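Local coordinates for LYND (Lyngbya aestuarii, PDB 4V1T), which is a YcaO-family cyclodehydratase that probably uses ATP and magnesium to turn side chains of a precursor peptide into heterocycles, at residues A107-Q112 against W267-H272; I137-Q142 against T262-W267; L330-K335 against S694-T699; N536-A541 against G726-K731. One frame throughout, in Å; residues are numbered along the deposited sequence.

Contact 1 (A107-Q112 against W267-H272); sequences AEALRQ and WIVKYH
A type I beta turn, Ala109 to Gln112, leads the chain out of the helix that holds Ala109 and is docked on helix 250-275 through its first and last residues, Ala109 against His272 and Gln112 against Ile268. The evidence for a polar anchor lies in the Gln112 amide, extended beyond CG: NE2 donates to Ile268 O at 3.1 Å, a bond bent to 147° at the hydrogen. The donor stands above that carbonyl's plane, and His272 N, the helical donor, reaches the same oxygen from the opposite face. Within the turn, NE2 also gives a nearly straight bond to Ala109 O at 2.8 Å, there in the carbonyl plane and on a lone pair. Both acceptors lie close to the amide plane, so the two bonds fix its rotation. The same amide brings Gln112 OE1 to the edge of the Tyr271 ring, 3.4 Å from Tyr271 CD2, with amide and ring planes only 9° apart.

Below the amide the contact is apolar. Leu110 turns CD2 back to Ile268 CD1, 3.9 Å away and with the two side chains crossing at about a right angle, while Trp96 of helix 90-98 touches both Leu110 and Val269. His272 holds its ring anti to its own backbone N (chi1 176°), which lays one face over Ala109 CA. The backbones also come close here, with Ala109 CB 3.3 Å from His272 CB.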
loop_
_atom_site.group_PDB
_atom_site.type_symbol
_atom_site.label_atom_id
_atom_site.label_comp_id
_atom_site.label_asym_id
_atom_site.label_seq_id
_atom_site.Cartn_x
_atom_site.Cartn_y
_atom_site.Cartn_z
ATOM N N ALA B 107 36.029 5.481 -9.101
ATOM C CA ALA B 107 37.323 4.949 -8.698
ATOM C C ALA B 107 38.021 5.883 -7.708
ATOM O O ALA B 107 38.651 5.435 -6.750
ATOM C CB ALA B 107 38.198 4.735 -9.923
ATOM N N GLU B 108 37.895 7.185 -7.941
ATOM C CA GLU B 108 38.519 8.172 -7.065
ATOM C C GLU B 108 37.802 8.224 -5.705
ATOM O O GLU B 108 38.438 8.298 -4.653
ATOM C CB GLU B 108 38.511 9.554 -7.722
ATOM C CG GLU B 108 39.741 10.401 -7.407
ATOM C CD GLU B 108 40.986 9.922 -8.129
ATOM O OE1 GLU B 108 40.874 9.440 -9.278
ATOM O OE2 GLU B 108 42.078 10.034 -7.541
ATOM N N ALA B 109 36.479 8.176 -5.735
ATOM C CA ALA B 109 35.695 8.224 -4.512
ATOM C C ALA B 109 35.995 7.040 -3.599
ATOM O O ALA B 109 35.998 7.171 -2.378
ATOM C CB ALA B 109 34.222 8.260 -4.841
ATOM N N LEU B 110 36.243 5.887 -4.204
ATOM C CA LEU B 110 36.490 4.662 -3.458
ATOM C C LEU B 110 37.827 4.675 -2.713
ATOM O O LEU B 110 38.066 3.817 -1.864
ATOM C CB LEU B 110 36.431 3.454 -4.401
ATOM C CG LEU B 110 35.054 3.047 -4.932
ATOM C CD1 LEU B 110 35.192 1.930 -5.949
ATOM C CD2 LEU B 110 34.138 2.606 -3.812
ATOM N N ARG B 111 38.688 5.643 -3.026
ATOM C CA ARG B 111 39.992 5.778 -2.362
ATOM C C ARG B 111 39.879 6.455 -1.004
ATOM O O ARG B 111 40.852 6.531 -0.269
ATOM C CB ARG B 111 40.958 6.584 -3.226
ATOM C CG ARG B 111 41.358 5.900 -4.512
ATOM C CD ARG B 111 42.353 6.730 -5.298
ATOM N NE ARG B 111 42.687 6.131 -6.585
ATOM C CZ ARG B 111 42.637 4.826 -6.857
ATOM N NH1 ARG B 111 42.273 3.948 -5.929
ATOM N NH2 ARG B 111 42.960 4.385 -8.069
ATOM N N GLN B 112 38.700 6.963 -0.682
ATOM C CA GLN B 112 38.475 7.613 0.607
ATOM C C GLN B 112 38.512 6.575 1.726
ATOM O O GLN B 112 37.762 5.596 1.678
ATOM C CB GLN B 112 37.125 8.328 0.621
ATOM C CG GLN B 112 37.039 9.536 -0.290
ATOM C CD GLN B 112 35.621 10.067 -0.394
ATOM O OE1 GLN B 112 35.278 11.069 0.219
ATOM N NE2 GLN B 112 34.785 9.384 -1.175
ATOM N N TRP B 267 27.439 5.293 -0.327
ATOM C CA TRP B 267 27.467 6.574 0.372
ATOM C C TRP B 267 28.699 7.408 0.032
ATOM O O TRP B 267 28.584 8.598 -0.263
ATOM C CB TRP B 267 27.396 6.401 1.895
ATOM C CG TRP B 267 27.614 7.699 2.567
ATOM C CD1 TRP B 267 28.748 8.112 3.198
ATOM C CD2 TRP B 267 26.704 8.800 2.617
ATOM N NE1 TRP B 267 28.595 9.394 3.656
ATOM C CE2 TRP B 267 27.345 9.838 3.318
ATOM C CE3 TRP B 267 25.400 9.001 2.153
ATOM C CZ2 TRP B 267 26.732 11.058 3.567
ATOM C CZ3 TRP B 267 24.792 10.221 2.394
ATOM C CH2 TRP B 267 25.460 11.234 3.092
ATOM N N ILE B 268 29.875 6.791 0.088
ATOM C CA ILE B 268 31.121 7.531 -0.130
ATOM C C ILE B 268 31.193 8.036 -1.564
ATOM O O ILE B 268 31.717 9.136 -1.814
ATOM C CB ILE B 268 32.387 6.695 0.196
ATOM C CG1 ILE B 268 32.422 5.408 -0.628
ATOM C CG2 ILE B 268 32.428 6.376 1.683
ATOM C CD1 ILE B 268 33.698 4.609 -0.481
ATOM N N VAL B 269 30.660 7.257 -2.511
ATOM C CA VAL B 269 30.668 7.673 -3.917
ATOM C C VAL B 269 29.747 8.868 -4.090
ATOM O O VAL B 269 30.116 9.892 -4.685
ATOM C CB VAL B 269 30.243 6.532 -4.846
ATOM C CG1 VAL B 269 29.922 7.044 -6.253
ATOM C CG2 VAL B 269 31.327 5.478 -4.897
ATOM N N LYS B 270 28.543 8.734 -3.552
ATOM C CA LYS B 270 27.583 9.824 -3.531
ATOM C C LYS B 270 28.174 11.082 -2.889
ATOM O O LYS B 270 28.019 12.199 -3.392
ATOM C CB LYS B 270 26.323 9.376 -2.793
ATOM C CG LYS B 270 25.284 10.461 -2.559
ATOM C CD LYS B 270 23.887 9.870 -2.615
ATOM C CE LYS B 270 22.826 10.830 -2.154
ATOM N NZ LYS B 270 21.516 10.142 -2.006
ATOM N N TYR B 271 28.868 10.888 -1.780
ATOM C CA TYR B 271 29.443 11.998 -1.036
ATOM C C TYR B 271 30.534 12.695 -1.842
ATOM O O TYR B 271 30.638 13.917 -1.820
ATOM C CB TYR B 271 30.024 11.493 0.274
ATOM C CG TYR B 271 30.878 12.508 0.992
ATOM C CD1 TYR B 271 30.315 13.648 1.550
ATOM C CD2 TYR B 271 32.246 12.328 1.110
ATOM C CE1 TYR B 271 31.095 14.578 2.222
ATOM C CE2 TYR B 271 33.028 13.248 1.780
ATOM C CZ TYR B 271 32.445 14.367 2.338
ATOM O OH TYR B 271 33.216 15.291 2.997
ATOM N N HIS B 272 31.348 11.904 -2.545
ATOM C CA HIS B 272 32.423 12.436 -3.356
ATOM C C HIS B 272 31.870 13.329 -4.465
ATOM O O HIS B 272 32.384 14.409 -4.694
ATOM C CB HIS B 272 33.242 11.297 -3.957
ATOM C CG HIS B 272 34.320 11.752 -4.885
ATOM N ND1 HIS B 272 35.504 12.298 -4.438
ATOM C CD2 HIS B 272 34.402 11.736 -6.236
ATOM C CE1 HIS B 272 36.265 12.606 -5.470
ATOM N NE2 HIS B 272 35.621 12.274 -6.574
#

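Contact 2 (I137-Q142 against T262-W267); sequences IGISVQ and TEIAKW
Ile139 and Ala265 form the centre of this buried contact, and the path of the isoleucine explains how a loop residue reaches a helix when Ile139 CA and Ala265 CA are 7.4 Å apart. Its CB is aimed at helix 250-275 but is still too distant to touch segment 262-267. From there CG2 branches off beside the carbonyl carbon, near Gln112 O, and CG1 leaves in the direction opposite that carbon (chi1 -65°), passing Leu110 CD2. An extended chi2 of 168° then carries CD1 onto the helix surface, where it lies 3.6 Å from Ala265 CB, equally near Ala265 CA, and also packs against Ile268 of the same helix. On one flank of this methyl stands Ile264, its CG2 4.3 Å from Ile139 CD1.

Ile137 supplies a second finger: its CD1 approaches Ala265 CB at 3.9 Å, so the single alanine methyl receives the tips of two isoleucines. No hydrogen bond crosses between the segments. Thr262 OG1 bonds instead to Gln258 O and to Ser251 OG of the second subunit, while Ile137 packs on Pro250 of that subunit; the dimer interface therefore adjoins this core.

Between the two isoleucines, Gly138 has a positive phi of 95° and is the C-prime residue of a Schellman motif in which Ile139 N bonds to Leu134 O. The motif ends helix 124-135 inside a beta-alpha-beta crossover, from strand 114-118 to the short, weakly bonded parallel strand 141-142 at the sheet edge.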
loop_
_atom_site.group_PDB
_atom_site.type_symbol
_atom_site.label_atom_id
_atom_site.label_comp_id
_atom_site.label_asym_id
_atom_site.label_seq_id
_atom_site.Cartn_x
_atom_site.Cartn_y
_atom_site.Cartn_z
ATOM N N ILE B 137 36.013 -4.567 -2.196
ATOM C CA ILE B 137 35.370 -3.650 -3.121
ATOM C C ILE B 137 36.160 -2.351 -3.242
ATOM O O ILE B 137 35.666 -1.373 -3.788
ATOM C CB ILE B 137 33.911 -3.350 -2.712
ATOM C CG1 ILE B 137 33.835 -2.774 -1.299
ATOM C CG2 ILE B 137 33.080 -4.621 -2.791
ATOM C CD1 ILE B 137 32.456 -2.296 -0.914
ATOM N N GLY B 138 37.385 -2.349 -2.730
ATOM C CA GLY B 138 38.313 -1.247 -2.951
ATOM C C GLY B 138 38.354 -0.174 -1.881
ATOM O O GLY B 138 39.007 0.846 -2.057
ATOM N N ILE B 139 37.664 -0.399 -0.769
ATOM C CA ILE B 139 37.597 0.592 0.295
ATOM C C ILE B 139 38.539 0.207 1.424
ATOM O O ILE B 139 38.469 -0.908 1.938
ATOM C CB ILE B 139 36.159 0.740 0.831
ATOM C CG1 ILE B 139 35.259 1.298 -0.268
ATOM C CG2 ILE B 139 36.118 1.682 2.023
ATOM C CD1 ILE B 139 33.782 1.224 0.034
ATOM N N SER B 140 39.423 1.132 1.797
ATOM C CA SER B 140 40.413 0.878 2.840
ATOM C C SER B 140 39.900 1.342 4.202
ATOM O O SER B 140 39.133 2.300 4.296
ATOM C CB SER B 140 41.727 1.590 2.515
ATOM O OG SER B 140 41.503 2.976 2.349
ATOM N N VAL B 141 40.351 0.663 5.251
ATOM C CA VAL B 141 39.904 0.916 6.603
ATOM C C VAL B 141 41.047 1.403 7.485
ATOM O O VAL B 141 42.178 0.938 7.370
ATOM C CB VAL B 141 39.320 -0.358 7.238
ATOM C CG1 VAL B 141 38.803 -0.072 8.644
ATOM C CG2 VAL B 141 38.223 -0.927 6.355
ATOM N N GLN B 142 40.729 2.342 8.368
ATOM C CA GLN B 142 41.661 2.795 9.406
ATOM C C GLN B 142 40.998 2.712 10.770
ATOM O O GLN B 142 39.777 2.642 10.864
ATOM C CB GLN B 142 42.108 4.223 9.126
ATOM C CG GLN B 142 42.965 4.336 7.882
ATOM C CD GLN B 142 43.527 5.721 7.689
ATOM O OE1 GLN B 142 43.748 6.456 8.655
ATOM N NE2 GLN B 142 43.774 6.084 6.443
ATOM N N THR B 262 28.278 -2.573 0.708
ATOM C CA THR B 262 27.692 -1.987 -0.490
ATOM C C THR B 262 27.143 -0.589 -0.220
ATOM O O THR B 262 27.370 0.341 -0.994
ATOM C CB THR B 262 26.559 -2.881 -1.029
ATOM O OG1 THR B 262 27.094 -4.162 -1.367
ATOM C CG2 THR B 262 25.914 -2.266 -2.262
ATOM N N GLU B 263 26.413 -0.440 0.883
ATOM C CA GLU B 263 25.796 0.842 1.209
ATOM C C GLU B 263 26.838 1.865 1.666
ATOM O O GLU B 263 26.659 3.079 1.491
ATOM C CB GLU B 263 24.715 0.663 2.270
ATOM C CG GLU B 263 23.516 -0.137 1.799
ATOM C CD GLU B 263 22.789 0.501 0.626
ATOM O OE1 GLU B 263 22.697 1.746 0.575
ATOM O OE2 GLU B 263 22.296 -0.245 -0.243
ATOM N N ILE B 264 27.921 1.372 2.244
ATOM C CA ILE B 264 29.033 2.228 2.605
ATOM C C ILE B 264 29.659 2.791 1.326
ATOM O O ILE B 264 29.914 3.979 1.227
ATOM C CB ILE B 264 30.080 1.472 3.437
ATOM C CG1 ILE B 264 29.565 1.283 4.867
ATOM C CG2 ILE B 264 31.400 2.249 3.491
ATOM C CD1 ILE B 264 30.288 0.196 5.650
ATOM N N ALA B 265 29.896 1.911 0.360
ATOM C CA ALA B 265 30.462 2.300 -0.929
ATOM C C ALA B 265 29.564 3.300 -1.642
ATOM O O ALA B 265 30.031 4.305 -2.161
ATOM C CB ALA B 265 30.684 1.079 -1.800
ATOM N N LYS B 266 28.269 3.026 -1.646
ATOM C CA LYS B 266 27.324 3.891 -2.304
ATOM C C LYS B 266 27.280 5.254 -1.646
ATOM O O LYS B 266 27.108 6.266 -2.324
ATOM C CB LYS B 266 25.929 3.265 -2.313
ATOM C CG LYS B 266 25.751 2.169 -3.353
ATOM C CD LYS B 266 24.296 1.977 -3.728
ATOM C CE LYS B 266 23.568 1.146 -2.705
ATOM N NZ LYS B 266 22.123 1.463 -2.657
ATOM N N TRP B 267 27.439 5.293 -0.327
ATOM C CA TRP B 267 27.467 6.574 0.372
ATOM C C TRP B 267 28.699 7.408 0.032
ATOM O O TRP B 267 28.584 8.598 -0.263
ATOM C CB TRP B 267 27.396 6.401 1.895
ATOM C CG TRP B 267 27.614 7.699 2.567
ATOM C CD1 TRP B 267 28.748 8.112 3.198
ATOM C CD2 TRP B 267 26.704 8.800 2.617
ATOM N NE1 TRP B 267 28.595 9.394 3.656
ATOM C CE2 TRP B 267 27.345 9.838 3.318
ATOM C CE3 TRP B 267 25.400 9.001 2.153
ATOM C CZ2 TRP B 267 26.732 11.058 3.567
ATOM C CZ3 TRP B 267 24.792 10.221 2.394
ATOM C CH2 TRP B 267 25.460 11.234 3.092
#

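Contact 3 (L330-K335 against S694-T699); sequences LESRPK and SDDIYT
Ser332 and Arg333 meet Asp696 at the N-cap of helix 697-710, where one carboxylate serves both the helix end and a neighbouring loop. The two segments run antiparallel past a single beta bridge, Pro334 with Asp696. Its backbone bonds are nearly straight: Ile697 N gives to Arg333 O at 2.9 Å, and Lys335 N to Asp695 O at 2.8 Å with 166° at the hydrogen.

In Asp696, CG lies anti to the backbone N and beside the carbonyl carbon (chi1 -164°), which brings OD1 within bonding distance of Tyr698 N. This capping bond is 3.0 Å long; Arg333 N reaches Asp696 OD1 across the contact, also at 3.0 Å, from the opposite face of the carboxylate plane. Its OD2 takes the hydroxyl of Ser332, with OG 2.6 Å away on the syn side. Three donors thus share the group, and its charge probably suits the positive end of the helix dipole. With Asp696 replaced by an alanine, Tyr698 N would probably lose its cap, and Ser332 OG and Arg333 N their acceptor, though the backbone bridge would remain.

Just before the cap, Ser694 OG accepts from Asp696 N at 2.9 Å, an ST turn. Arg333 NE forms a salt bridge with Glu539, whereas Lys335 NZ has two partners: Ser694 O across the contact, at a doubtfully short distance, and Asp700 in a salt bridge. Leu330 CB lies 3.5 Å from Tyr698 CE1, and Glu331 N sits over a face of the tyrosine ring. The lysine's aliphatic part crosses the isoleucine, Lys335 CG 3.5 Å from Ile697 CG1.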
loop_
_atom_site.group_PDB
_atom_site.type_symbol
_atom_site.label_atom_id
_atom_site.label_comp_id
_atom_site.label_asym_id
_atom_site.label_seq_id
_atom_site.Cartn_x
_atom_site.Cartn_y
_atom_site.Cartn_z
ATOM N N LEU B 330 -5.400 31.717 14.204
ATOM C CA LEU B 330 -6.509 31.036 13.536
ATOM C C LEU B 330 -6.910 31.793 12.274
ATOM O O LEU B 330 -6.836 33.014 12.223
ATOM C CB LEU B 330 -7.706 30.882 14.470
ATOM C CG LEU B 330 -7.559 29.959 15.692
ATOM C CD1 LEU B 330 -8.919 29.386 16.080
ATOM C CD2 LEU B 330 -6.560 28.826 15.466
ATOM N N GLU B 331 -7.330 31.050 11.258
ATOM C CA GLU B 331 -7.616 31.622 9.954
ATOM C C GLU B 331 -8.593 30.745 9.182
ATOM O O GLU B 331 -8.834 29.602 9.556
ATOM C CB GLU B 331 -6.317 31.784 9.159
ATOM C CG GLU B 331 -5.494 30.507 9.063
ATOM C CD GLU B 331 -4.161 30.728 8.377
ATOM O OE1 GLU B 331 -3.206 31.160 9.057
ATOM O OE2 GLU B 331 -4.067 30.472 7.159
ATOM N N SER B 332 -9.127 31.289 8.096
ATOM C CA SER B 332 -10.121 30.614 7.274
ATOM C C SER B 332 -9.598 29.320 6.652
ATOM O O SER B 332 -8.587 29.311 5.946
ATOM C CB SER B 332 -10.594 31.557 6.160
ATOM O OG SER B 332 -11.367 30.863 5.199
ATOM N N ARG B 333 -10.310 28.229 6.917
ATOM C CA ARG B 333 -10.015 26.930 6.315
ATOM C C ARG B 333 -11.245 26.431 5.562
ATOM O O ARG B 333 -12.164 25.883 6.164
ATOM C CB ARG B 333 -9.595 25.923 7.387
ATOM C CG ARG B 333 -8.312 26.285 8.122
ATOM C CD ARG B 333 -7.101 26.268 7.214
ATOM N NE ARG B 333 -5.867 26.579 7.934
ATOM C CZ ARG B 333 -4.699 26.818 7.351
ATOM N NH1 ARG B 333 -4.589 26.788 6.031
ATOM N NH2 ARG B 333 -3.636 27.092 8.092
ATOM N N PRO B 334 -11.284 26.652 4.237
ATOM C CA PRO B 334 -12.436 26.197 3.451
ATOM C C PRO B 334 -12.562 24.671 3.391
ATOM O O PRO B 334 -11.587 23.977 3.104
ATOM C CB PRO B 334 -12.163 26.775 2.053
ATOM C CG PRO B 334 -11.232 27.919 2.280
ATOM C CD PRO B 334 -10.377 27.500 3.441
ATOM N N LYS B 335 -13.763 24.165 3.663
ATOM C CA LYS B 335 -14.052 22.744 3.516
ATOM C C LYS B 335 -14.133 22.386 2.036
ATOM O O LYS B 335 -14.728 23.122 1.246
ATOM C CB LYS B 335 -15.371 22.381 4.199
ATOM C CG LYS B 335 -15.483 22.811 5.652
ATOM C CD LYS B 335 -16.854 22.465 6.209
ATOM C CE LYS B 335 -17.095 23.107 7.569
ATOM N NZ LYS B 335 -18.547 23.270 7.840
ATOM N N SER B 694 -21.217 25.981 8.309
ATOM C CA SER B 694 -20.895 26.691 7.076
ATOM C C SER B 694 -20.042 25.804 6.179
ATOM O O SER B 694 -20.066 24.587 6.315
ATOM C CB SER B 694 -20.145 27.979 7.396
ATOM O OG SER B 694 -18.827 27.688 7.819
ATOM N N ASP B 695 -19.297 26.415 5.260
ATOM C CA ASP B 695 -18.315 25.694 4.450
ATOM C C ASP B 695 -16.907 26.099 4.852
ATOM O O ASP B 695 -15.937 25.797 4.155
ATOM C CB ASP B 695 -18.542 25.965 2.962
ATOM C CG ASP B 695 -19.751 25.231 2.421
ATOM O OD1 ASP B 695 -19.633 24.018 2.146
ATOM O OD2 ASP B 695 -20.817 25.863 2.266
ATOM N N ASP B 696 -16.806 26.795 5.976
ATOM C CA ASP B 696 -15.528 27.209 6.515
ATOM C C ASP B 696 -15.367 26.598 7.894
ATOM O O ASP B 696 -16.205 26.797 8.772
ATOM C CB ASP B 696 -15.438 28.727 6.588
ATOM C CG ASP B 696 -14.021 29.213 6.777
ATOM O OD1 ASP B 696 -13.231 28.522 7.457
ATOM O OD2 ASP B 696 -13.697 30.292 6.241
ATOM N N ILE B 697 -14.286 25.851 8.080
ATOM C CA ILE B 697 -14.045 25.174 9.343
ATOM C C ILE B 697 -13.853 26.209 10.448
ATOM O O ILE B 697 -14.362 26.049 11.555
ATOM C CB ILE B 697 -12.820 24.233 9.267
ATOM C CG1 ILE B 697 -13.017 23.185 8.169
ATOM C CG2 ILE B 697 -12.612 23.517 10.594
ATOM C CD1 ILE B 697 -11.745 22.446 7.780
ATOM N N TYR B 698 -13.135 27.278 10.132
ATOM C CA TYR B 698 -12.863 28.335 11.100
ATOM C C TYR B 698 -14.137 29.036 11.567
ATOM O O TYR B 698 -14.264 29.403 12.731
ATOM C CB TYR B 698 -11.897 29.360 10.500
ATOM C CG TYR B 698 -11.681 30.570 11.375
ATOM C CD1 TYR B 698 -11.172 30.441 12.659
ATOM C CD2 TYR B 698 -11.982 31.839 10.919
ATOM C CE1 TYR B 698 -10.980 31.546 13.465
ATOM C CE2 TYR B 698 -11.789 32.948 11.719
ATOM C CZ TYR B 698 -11.290 32.796 12.987
ATOM O OH TYR B 698 -11.102 33.904 13.773
ATOM N N THR B 699 -15.073 29.239 10.651
ATOM C CA THR B 699 -16.337 29.851 11.012
ATOM C C THR B 699 -17.103 28.912 11.929
ATOM O O THR B 699 -17.805 29.351 12.833
ATOM C CB THR B 699 -17.182 30.182 9.769
ATOM O OG1 THR B 699 -16.422 31.020 8.890
ATOM C CG2 THR B 699 -18.468 30.908 10.161
#

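Contact 4 (N536-A541 against G726-K731); sequences NTLEEA and GLNVVK
Asn728 carries its CG anti to its carbonyl carbon (chi1 -65°) and Val730 does the same with CG1 (chi1 -61°); both CB atoms already face helix 538-561, and these torsions place Asn728 CG against Leu538 N, 3.7 Å away, and Val730 CG1 against Leu538 CD2, also at 3.7 Å. The carboxamide therefore lies against the backbone where the helix begins. The other methyl of the valine, Val730 CG2, approaches Ala541 CB at the same distance of 3.7 Å. Cutting Asn728 back to an alanine would probably open a gap beside Thr537 and Leu538 where the side chain now packs. Leu727 CD1 reaches toward Asn536 N at 4.2 Å.

Backbone bonds of Asn728 to Gly535 and of Val730 to Ala533 pair this strand with antiparallel strand 532-535, which leads into the helix through Asn536 and Thr537. The junction is fixed internally as well. Thr537 is the N-cap, its OG1 accepting from Glu540 N at 3.0 Å. Glu540 OE2 takes two bonds from Asn536: ND2 at 2.9 Å on its syn lone pair, and backbone N at 3.1 Å from above the carboxylate plane.

Asn536 belongs to the ADP pocket: ND2 also makes a weak hydrogen bond to N1 of the adenine, and OD1 bonds to Thr351. The two bonds to Glu540 are consistent with a second-shell residue that, with Thr351, probably holds the Asn536 amide in its orientation toward the nucleotide.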
loop_
_atom_site.group_PDB
_atom_site.type_symbol
_atom_site.label_atom_id
_atom_site.label_comp_id
_atom_site.label_asym_id
_atom_site.label_seq_id
_atom_site.Cartn_x
_atom_site.Cartn_y
_atom_site.Cartn_z
ATOM N N ASN B 536 -5.793 18.080 9.965
ATOM C CA ASN B 536 -4.866 18.591 8.977
ATOM C C ASN B 536 -4.515 20.046 9.245
ATOM O O ASN B 536 -3.489 20.539 8.780
ATOM C CB ASN B 536 -5.448 18.421 7.574
ATOM C CG ASN B 536 -5.661 16.962 7.213
ATOM O OD1 ASN B 536 -4.746 16.286 6.749
ATOM N ND2 ASN B 536 -6.876 16.469 7.433
ATOM N N THR B 537 -5.380 20.725 9.994
ATOM C CA THR B 537 -5.138 22.089 10.426
ATOM C C THR B 537 -5.500 22.210 11.903
ATOM O O THR B 537 -6.166 21.339 12.449
ATOM C CB THR B 537 -5.972 23.098 9.627
ATOM O OG1 THR B 537 -7.334 23.039 10.064
ATOM C CG2 THR B 537 -5.914 22.809 8.129
ATOM N N LEU B 538 -5.074 23.296 12.535
ATOM C CA LEU B 538 -5.409 23.556 13.928
ATOM C C LEU B 538 -6.909 23.668 14.112
ATOM O O LEU B 538 -7.467 23.100 15.038
ATOM C CB LEU B 538 -4.747 24.850 14.428
ATOM C CG LEU B 538 -3.327 24.764 14.978
ATOM C CD1 LEU B 538 -2.836 26.163 15.326
ATOM C CD2 LEU B 538 -3.250 23.841 16.190
ATOM N N GLU B 539 -7.556 24.419 13.228
ATOM C CA GLU B 539 -8.985 24.700 13.390
ATOM C C GLU B 539 -9.807 23.441 13.145
ATOM O O GLU B 539 -10.906 23.297 13.672
ATOM C CB GLU B 539 -9.445 25.854 12.488
ATOM C CG GLU B 539 -8.665 26.050 11.201
ATOM C CD GLU B 539 -7.363 26.812 11.390
ATOM O OE1 GLU B 539 -7.387 27.884 12.015
ATOM O OE2 GLU B 539 -6.314 26.324 10.917
ATOM N N GLU B 540 -9.264 22.530 12.346
ATOM C CA GLU B 540 -9.900 21.242 12.095
ATOM C C GLU B 540 -9.858 20.399 13.356
ATOM O O GLU B 540 -10.844 19.765 13.740
ATOM C CB GLU B 540 -9.177 20.517 10.960
ATOM C CG GLU B 540 -10.044 19.590 10.132
ATOM C CD GLU B 540 -9.267 18.967 8.978
ATOM O OE1 GLU B 540 -9.109 19.636 7.933
ATOM O OE2 GLU B 540 -8.790 17.817 9.130
ATOM N N ALA B 541 -8.703 20.393 14.000
ATOM C CA ALA B 541 -8.511 19.626 15.217
ATOM C C ALA B 541 -9.330 20.199 16.378
ATOM O O ALA B 541 -9.888 19.448 17.182
ATOM C CB ALA B 541 -7.035 19.585 15.573
ATOM N N GLY B 726 4.118 16.991 12.587
ATOM C CA GLY B 726 3.499 17.799 11.537
ATOM C C GLY B 726 1.996 17.884 11.692
ATOM O O GLY B 726 1.432 18.975 11.750
ATOM N N LEU B 727 1.346 16.728 11.754
ATOM C CA LEU B 727 -0.098 16.660 11.969
ATOM C C LEU B 727 -0.491 17.421 13.222
ATOM O O LEU B 727 0.066 17.203 14.297
ATOM C CB LEU B 727 -0.552 15.203 12.094
ATOM C CG LEU B 727 -2.060 14.974 12.188
ATOM C CD1 LEU B 727 -2.743 15.303 10.861
ATOM C CD2 LEU B 727 -2.358 13.544 12.612
ATOM N N ASN B 728 -1.458 18.318 13.082
ATOM C CA ASN B 728 -1.901 19.129 14.202
ATOM C C ASN B 728 -2.654 18.305 15.224
ATOM O O ASN B 728 -3.529 17.523 14.874
ATOM C CB ASN B 728 -2.774 20.279 13.717
ATOM C CG ASN B 728 -2.011 21.258 12.844
ATOM O OD1 ASN B 728 -2.269 21.371 11.652
ATOM N ND2 ASN B 728 -1.070 21.973 13.443
ATOM N N VAL B 729 -2.295 18.479 16.491
ATOM C CA VAL B 729 -2.989 17.841 17.594
ATOM C C VAL B 729 -3.253 18.869 18.683
ATOM O O VAL B 729 -2.356 19.629 19.060
ATOM C CB VAL B 729 -2.183 16.665 18.174
ATOM C CG1 VAL B 729 -2.959 15.983 19.303
ATOM C CG2 VAL B 729 -1.856 15.660 17.083
ATOM N N VAL B 730 -4.484 18.880 19.196
ATOM C CA VAL B 730 -4.862 19.799 20.273
ATOM C C VAL B 730 -5.643 19.094 21.366
ATOM O O VAL B 730 -6.161 17.997 21.168
ATOM C CB VAL B 730 -5.740 20.947 19.767
ATOM C CG1 VAL B 730 -5.007 21.778 18.721
ATOM C CG2 VAL B 730 -7.041 20.398 19.202
ATOM N N LYS B 731 -5.723 19.740 22.520
ATOM C CA LYS B 731 -6.698 19.367 23.530
ATOM C C LYS B 731 -7.571 20.578 23.779
ATOM O O LYS B 731 -7.073 21.630 24.168
ATOM C CB LYS B 731 -6.033 18.898 24.827
ATOM C CG LYS B 731 -7.026 18.585 25.944
ATOM C CD LYS B 731 -6.355 17.945 27.151
ATOM C CE LYS B 731 -7.380 17.419 28.158
ATOM N NZ LYS B 731 -8.033 16.158 27.690
#

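Overall arrangement
The four contacts form two pairs. Contacts 1 and 2, centred 8 Å apart, use successive turns of helix 250-275, share Trp267 and touch where Ile268 CD1 meets Ile139 CD1 at 3.4 Å; along the chain contact 2 is nested inside the loop closed by contact 1. Contacts 3 and 4 come later, 13 Å apart between centres, and their segments alternate in sequence. Glu539 of helix 538-561 joins them, linking loop 330-335 to the ADP-binding part of the YcaO cyclodehydratase. Between the pairs the centres are 44 to 54 Å apart with no touch, so helix packing beside the dimer interface and nucleotide-site architecture occupy separate parts of this elongated chain.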